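Local coordinates for protein tRNA (cytosine(38)-C(5))-methyltransferase (Schizosaccharomyces pombe, PDB 6FDF) that methylates carbon 5 of cytosine 38 in the anticodon loop of tRNA(Asp), using S-adenosyl-L-methionine as methyl donor, at residues 14-26 with 49-63. Sequence-based numbering, arbitrary orientation.
Sequences LELYSGIGGMHYA and IYNLNHGKLAKHMDI. With SAH (S-adenosyl-L-homocysteine), chain E.
Y50 reaches from helix 44-54 alongside the glycine-rich loop to E15 and H24. Its CB lies 3.8 Å from G19 O. CG stands anti to the backbone N (chi1 -171°), which sends the ring along the loop. CD2 and CE2 then pack against G21 CA, with CE2 at 3.4 Å. CD2 of H54 lies over the centre of one ring face. At the tip, Y50 OH donates to E15 OE2 at 2.5 Å, on the syn side, though tilted out of the carboxylate plane. The same hydroxyl accepts from H24 ND1 at 2.9 Å, close to the imidazole plane. Two bonds therefore fix the phenol end. The other carboxylate oxygen, E15 OE1, accepts from the backbone N of H24.

Besides Y50, H54 packs against two more rings. It forms an offset stack with H24, planes 11° apart, and turns its edge to the face of Y25, with CE1 3.4 Å from Y25 CZ. H54 NE2 also makes a weak bond to I20 O. A water joins Y25 OH to N53 OD1, which also accepts from the backbone N of E297.

At the other end, I63 CD1 sits 3.6 Å above the centre of the Y17 ring, a CH-pi contact. S-adenosylhomocysteine spans both ends. I63 N donates to adenine N1 at 2.9 Å, and D62 OD1 accepts from N6. At the loop, the cofactor carboxylate oxygen OXT accepts from I20 N.

This is the cofactor site of a class I methyltransferase. The loop follows strand 11-16 and leads into helix 22-29, nearly parallel to helix 44-54 (22° between 22-26 and 49-54). Strand 34-41 lies between strands 11-16 and 58-60 in the sheet, and helix 103-111 packs against Y17 and I63.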
loop_
_atom_site.group_PDB
_atom_site.type_symbol
_atom_site.label_atom_id
_atom_site.label_comp_id
_atom_site.label_asym_id
_atom_site.label_seq_id
_atom_site.Cartn_x
_atom_site.Cartn_y
_atom_site.Cartn_z
ATOM N N LEU A 14 13.940 6.932 7.011
ATOM C CA LEU A 14 12.851 7.861 7.299
ATOM C C LEU A 14 11.616 7.381 6.546
ATOM O O LEU A 14 11.650 7.247 5.320
ATOM C CB LEU A 14 13.225 9.282 6.883
ATOM C CG LEU A 14 12.159 10.364 7.051
ATOM C CD1 LEU A 14 11.820 10.557 8.529
ATOM C CD2 LEU A 14 12.631 11.662 6.416
ATOM N N GLU A 15 10.531 7.137 7.271
ATOM C CA GLU A 15 9.335 6.502 6.712
ATOM C C GLU A 15 8.221 7.550 6.668
ATOM O O GLU A 15 7.493 7.743 7.640
ATOM C CB GLU A 15 8.968 5.277 7.556
ATOM C CG GLU A 15 7.845 4.409 7.029
ATOM C CD GLU A 15 7.590 3.211 7.928
ATOM O OE1 GLU A 15 6.680 2.414 7.612
ATOM O OE2 GLU A 15 8.301 3.066 8.953
ATOM N N LEU A 16 8.106 8.236 5.531
ATOM C CA LEU A 16 7.143 9.321 5.367
ATOM C C LEU A 16 5.803 8.781 4.883
ATOM O O LEU A 16 5.760 7.870 4.049
ATOM C CB LEU A 16 7.675 10.348 4.368
ATOM C CG LEU A 16 9.002 11.010 4.744
ATOM C CD1 LEU A 16 9.582 11.772 3.568
ATOM C CD2 LEU A 16 8.796 11.925 5.940
ATOM N N TYR A 17 4.712 9.382 5.371
ATOM C CA TYR A 17 3.356 8.888 5.105
ATOM C C TYR A 17 3.245 7.428 5.555
ATOM O O TYR A 17 2.882 6.535 4.786
ATOM C CB TYR A 17 2.969 9.016 3.619
ATOM C CG TYR A 17 3.231 10.344 2.921
ATOM C CD1 TYR A 17 4.451 10.600 2.296
ATOM C CD2 TYR A 17 2.236 11.315 2.831
ATOM C CE1 TYR A 17 4.681 11.793 1.626
ATOM C CE2 TYR A 17 2.462 12.521 2.170
ATOM C CZ TYR A 17 3.685 12.746 1.564
ATOM O OH TYR A 17 3.912 13.913 0.880
ATOM N N SER A 18 3.578 7.203 6.830
ATOM C CA SER A 18 3.878 5.854 7.302
ATOM C C SER A 18 2.642 4.971 7.447
ATOM O O SER A 18 2.760 3.743 7.360
ATOM C CB SER A 18 4.604 5.922 8.642
ATOM O OG SER A 18 4.046 6.923 9.476
ATOM N N GLY A 19 1.468 5.552 7.678
ATOM C CA GLY A 19 0.273 4.725 7.812
ATOM C C GLY A 19 0.435 3.720 8.940
ATOM O O GLY A 19 0.903 4.053 10.033
ATOM N N ILE A 20 0.077 2.461 8.677
ATOM C CA ILE A 20 0.232 1.436 9.706
ATOM C C ILE A 20 1.571 0.722 9.548
ATOM O O ILE A 20 1.810 -0.313 10.178
ATOM C CB ILE A 20 -0.933 0.430 9.687
ATOM C CG1 ILE A 20 -0.991 -0.304 8.344
ATOM C CG2 ILE A 20 -2.252 1.125 9.994
ATOM C CD1 ILE A 20 -2.062 -1.379 8.284
ATOM N N GLY A 21 2.471 1.288 8.750
ATOM C CA GLY A 21 3.826 0.773 8.698
ATOM C C GLY A 21 4.088 -0.318 7.685
ATOM O O GLY A 21 4.970 -1.159 7.915
ATOM N N GLY A 22 3.352 -0.333 6.571
ATOM C CA GLY A 22 3.650 -1.289 5.516
ATOM C C GLY A 22 5.112 -1.287 5.115
ATOM O O GLY A 22 5.707 -2.349 4.919
ATOM N N MET A 23 5.716 -0.094 4.989
ATOM C CA MET A 23 7.124 -0.014 4.591
ATOM C C MET A 23 8.031 -0.673 5.621
ATOM O O MET A 23 8.998 -1.357 5.262
ATOM C CB MET A 23 7.550 1.444 4.384
ATOM C CG MET A 23 6.887 2.185 3.234
ATOM S SD MET A 23 7.425 1.548 1.627
ATOM C CE MET A 23 6.602 2.703 0.537
ATOM N N HIS A 24 7.739 -0.475 6.909
ATOM C CA HIS A 24 8.521 -1.119 7.955
ATOM C C HIS A 24 8.386 -2.636 7.870
ATOM O O HIS A 24 9.376 -3.366 7.999
ATOM C CB HIS A 24 8.069 -0.587 9.318
ATOM C CG HIS A 24 8.989 -0.921 10.455
ATOM N ND1 HIS A 24 9.055 -0.151 11.598
ATOM C CD2 HIS A 24 9.867 -1.937 10.636
ATOM C CE1 HIS A 24 9.939 -0.673 12.430
ATOM N NE2 HIS A 24 10.444 -1.759 11.873
ATOM N N TYR A 25 7.170 -3.130 7.625
ATOM C CA TYR A 25 6.988 -4.570 7.487
ATOM C C TYR A 25 7.753 -5.104 6.285
ATOM O O TYR A 25 8.319 -6.203 6.338
ATOM C CB TYR A 25 5.507 -4.919 7.358
ATOM C CG TYR A 25 4.735 -4.883 8.660
ATOM C CD1 TYR A 25 5.032 -5.762 9.690
ATOM C CD2 TYR A 25 3.669 -4.007 8.831
ATOM C CE1 TYR A 25 4.311 -5.748 10.874
ATOM C CE2 TYR A 25 2.940 -3.991 10.012
ATOM C CZ TYR A 25 3.267 -4.861 11.026
ATOM O OH TYR A 25 2.552 -4.839 12.202
ATOM N N ALA A 26 7.787 -4.334 5.191
ATOM C CA ALA A 26 8.516 -4.766 4.002
ATOM C C ALA A 26 10.018 -4.762 4.245
ATOM O O ALA A 26 10.733 -5.647 3.760
ATOM C CB ALA A 26 8.159 -3.867 2.815
ATOM N N ILE A 49 -1.828 2.487 15.632
ATOM C CA ILE A 49 -1.519 1.140 15.154
ATOM C C ILE A 49 -0.025 0.989 14.897
ATOM O O ILE A 49 0.578 -0.030 15.256
ATOM C CB ILE A 49 -2.345 0.813 13.894
ATOM C CG1 ILE A 49 -3.845 0.906 14.196
ATOM C CG2 ILE A 49 -1.971 -0.556 13.328
ATOM C CD1 ILE A 49 -4.298 -0.062 15.261
ATOM N N TYR A 50 0.605 2.007 14.304
ATOM C CA TYR A 50 2.035 1.906 14.012
ATOM C C TYR A 50 2.822 1.645 15.291
ATOM O O TYR A 50 3.637 0.717 15.367
ATOM C CB TYR A 50 2.547 3.172 13.309
ATOM C CG TYR A 50 3.968 3.013 12.788
ATOM C CD1 TYR A 50 5.058 2.982 13.662
ATOM C CD2 TYR A 50 4.220 2.878 11.430
ATOM C CE1 TYR A 50 6.355 2.809 13.191
ATOM C CE2 TYR A 50 5.513 2.720 10.949
ATOM C CZ TYR A 50 6.573 2.679 11.835
ATOM O OH TYR A 50 7.855 2.516 11.356
ATOM N N ASN A 51 2.585 2.466 16.315
ATOM C CA ASN A 51 3.397 2.397 17.524
ATOM C C ASN A 51 3.113 1.132 18.322
ATOM O O ASN A 51 4.014 0.605 18.985
ATOM C CB ASN A 51 3.158 3.649 18.364
ATOM C CG ASN A 51 3.756 4.886 17.723
ATOM O OD1 ASN A 51 4.774 4.805 17.041
ATOM N ND2 ASN A 51 3.122 6.035 17.933
ATOM N N LEU A 52 1.870 0.646 18.285
ATOM C CA LEU A 52 1.531 -0.584 18.987
ATOM C C LEU A 52 2.276 -1.782 18.415
ATOM O O LEU A 52 2.643 -2.700 19.160
ATOM C CB LEU A 52 0.022 -0.818 18.919
ATOM C CG LEU A 52 -0.483 -2.159 19.451
ATOM C CD1 LEU A 52 -0.209 -2.281 20.942
ATOM C CD2 LEU A 52 -1.964 -2.338 19.150
ATOM N N ASN A 53 2.540 -1.777 17.110
ATOM C CA ASN A 53 3.130 -2.925 16.437
ATOM C C ASN A 53 4.636 -2.803 16.236
ATOM O O ASN A 53 5.346 -3.808 16.323
ATOM C CB ASN A 53 2.445 -3.142 15.080
ATOM C CG ASN A 53 1.068 -3.770 15.223
ATOM O OD1 ASN A 53 0.931 -4.990 15.261
ATOM N ND2 ASN A 53 0.036 -2.932 15.290
ATOM N N HIS A 54 5.146 -1.599 15.973
ATOM C CA HIS A 54 6.556 -1.407 15.655
ATOM C C HIS A 54 7.358 -0.778 16.781
ATOM O O HIS A 54 8.591 -0.743 16.695
ATOM C CB HIS A 54 6.705 -0.533 14.398
ATOM C CG HIS A 54 6.021 -1.082 13.185
ATOM N ND1 HIS A 54 6.404 -2.259 12.578
ATOM C CD2 HIS A 54 4.969 -0.617 12.471
ATOM C CE1 HIS A 54 5.624 -2.491 11.537
ATOM N NE2 HIS A 54 4.743 -1.510 11.451
ATOM N N GLY A 55 6.707 -0.279 17.822
ATOM C CA GLY A 55 7.381 0.555 18.791
ATOM C C GLY A 55 7.115 2.029 18.535
ATOM O O GLY A 55 6.661 2.436 17.463
ATOM N N LYS A 56 7.403 2.848 19.549
ATOM C CA LYS A 56 7.024 4.262 19.517
ATOM C C LYS A 56 7.982 5.013 18.597
ATOM O O LYS A 56 8.951 5.647 19.024
ATOM C CB LYS A 56 7.008 4.846 20.923
ATOM C CG LYS A 56 6.107 4.075 21.867
ATOM C CD LYS A 56 6.072 4.699 23.246
ATOM C CE LYS A 56 5.126 3.939 24.158
ATOM N NZ LYS A 56 5.050 4.568 25.508
ATOM N N LEU A 57 7.691 4.929 17.299
ATOM C CA LEU A 57 8.461 5.597 16.262
ATOM C C LEU A 57 7.657 6.594 15.439
ATOM O O LEU A 57 8.262 7.445 14.775
ATOM C CB LEU A 57 9.082 4.567 15.305
ATOM C CG LEU A 57 9.991 3.520 15.954
ATOM C CD1 LEU A 57 10.359 2.444 14.929
ATOM C CD2 LEU A 57 11.235 4.184 16.525
ATOM N N ALA A 58 6.327 6.518 15.463
ATOM C CA ALA A 58 5.485 7.339 14.600
ATOM C C ALA A 58 5.177 8.656 15.297
ATOM O O ALA A 58 4.785 8.668 16.470
ATOM C CB ALA A 58 4.189 6.610 14.247
ATOM N N LYS A 59 5.356 9.759 14.573
ATOM C CA LYS A 59 5.093 11.093 15.090
ATOM C C LYS A 59 4.060 11.824 14.244
ATOM O O LYS A 59 4.039 11.698 13.014
ATOM C CB LYS A 59 6.385 11.923 15.123
ATOM C CG LYS A 59 7.284 11.656 16.317
ATOM C CD LYS A 59 6.824 12.432 17.545
ATOM C CE LYS A 59 7.273 11.756 18.832
ATOM N NZ LYS A 59 6.132 11.521 19.758
ATOM N N HIS A 60 3.191 12.567 14.925
ATOM C CA HIS A 60 2.159 13.367 14.277
ATOM C C HIS A 60 2.798 14.640 13.737
ATOM O O HIS A 60 3.212 15.510 14.511
ATOM C CB HIS A 60 1.039 13.695 15.260
ATOM C CG HIS A 60 -0.121 14.399 14.632
ATOM N ND1 HIS A 60 -0.098 15.744 14.328
ATOM C CD2 HIS A 60 -1.333 13.946 14.235
ATOM C CE1 HIS A 60 -1.250 16.090 13.781
ATOM N NE2 HIS A 60 -2.016 15.017 13.712
ATOM N N MET A 61 2.858 14.770 12.416
ATOM C CA MET A 61 3.465 15.949 11.818
ATOM C C MET A 61 2.970 16.096 10.386
ATOM O O MET A 61 2.842 15.105 9.666
ATOM C CB MET A 61 4.992 15.848 11.862
ATOM C CG MET A 61 5.731 16.894 11.064
ATOM S SD MET A 61 7.455 17.024 11.570
ATOM C CE MET A 61 7.687 15.507 12.502
ATOM N N ASP A 62 2.688 17.337 9.993
ATOM C CA ASP A 62 2.292 17.657 8.625
ATOM C C ASP A 62 3.552 17.711 7.768
ATOM O O ASP A 62 4.393 18.598 7.945
ATOM C CB ASP A 62 1.535 18.984 8.600
ATOM C CG ASP A 62 1.106 19.404 7.202
ATOM O OD1 ASP A 62 1.347 18.662 6.224
ATOM O OD2 ASP A 62 0.522 20.501 7.084
ATOM N N ILE A 63 3.677 16.772 6.826
ATOM C CA ILE A 63 4.874 16.686 5.993
ATOM C C ILE A 63 5.099 17.959 5.189
ATOM O O ILE A 63 6.240 18.277 4.834
ATOM C CB ILE A 63 4.761 15.421 5.113
ATOM C CG1 ILE A 63 5.022 14.189 5.982
ATOM C CG2 ILE A 63 5.715 15.455 3.912
ATOM C CD1 ILE A 63 4.655 12.870 5.345
HETATM N N SAH E . 2.047 3.668 3.141
HETATM C CA SAH E . 1.274 3.618 4.362
HETATM C CB SAH E . -0.035 4.402 4.236
HETATM C CG SAH E . 0.076 5.518 3.199
HETATM S SD SAH E . -1.493 6.212 2.772
HETATM C C SAH E . 1.010 2.195 4.741
HETATM O O SAH E . 1.531 1.293 4.049
HETATM O OXT SAH E . 0.292 1.984 5.742
HETATM C "C5'" SAH E . -0.980 7.890 2.879
HETATM C "C4'" SAH E . -0.776 8.263 4.348
HETATM O "O4'" SAH E . -0.199 9.555 4.377
HETATM C "C3'" SAH E . -2.074 8.307 5.154
HETATM O "O3'" SAH E . -1.933 7.536 6.346
HETATM C "C2'" SAH E . -2.226 9.779 5.548
HETATM O "O2'" SAH E . -2.700 9.930 6.891
HETATM C "C1'" SAH E . -0.802 10.305 5.417
HETATM N N9 SAH E . -0.708 11.722 5.006
HETATM C C8 SAH E . -1.376 12.335 4.008
HETATM N N7 SAH E . -1.024 13.641 3.929
HETATM C C5 SAH E . -0.111 13.888 4.889
HETATM C C6 SAH E . 0.668 15.053 5.353
HETATM N N6 SAH E . 0.537 16.257 4.754
HETATM N N1 SAH E . 1.510 14.860 6.397
HETATM C C2 SAH E . 1.648 13.665 6.999
HETATM N N3 SAH E . 0.971 12.563 6.628
HETATM C C4 SAH E . 0.085 12.617 5.600
HETATM O O HOH W 1 3.232 -6.509 14.104
#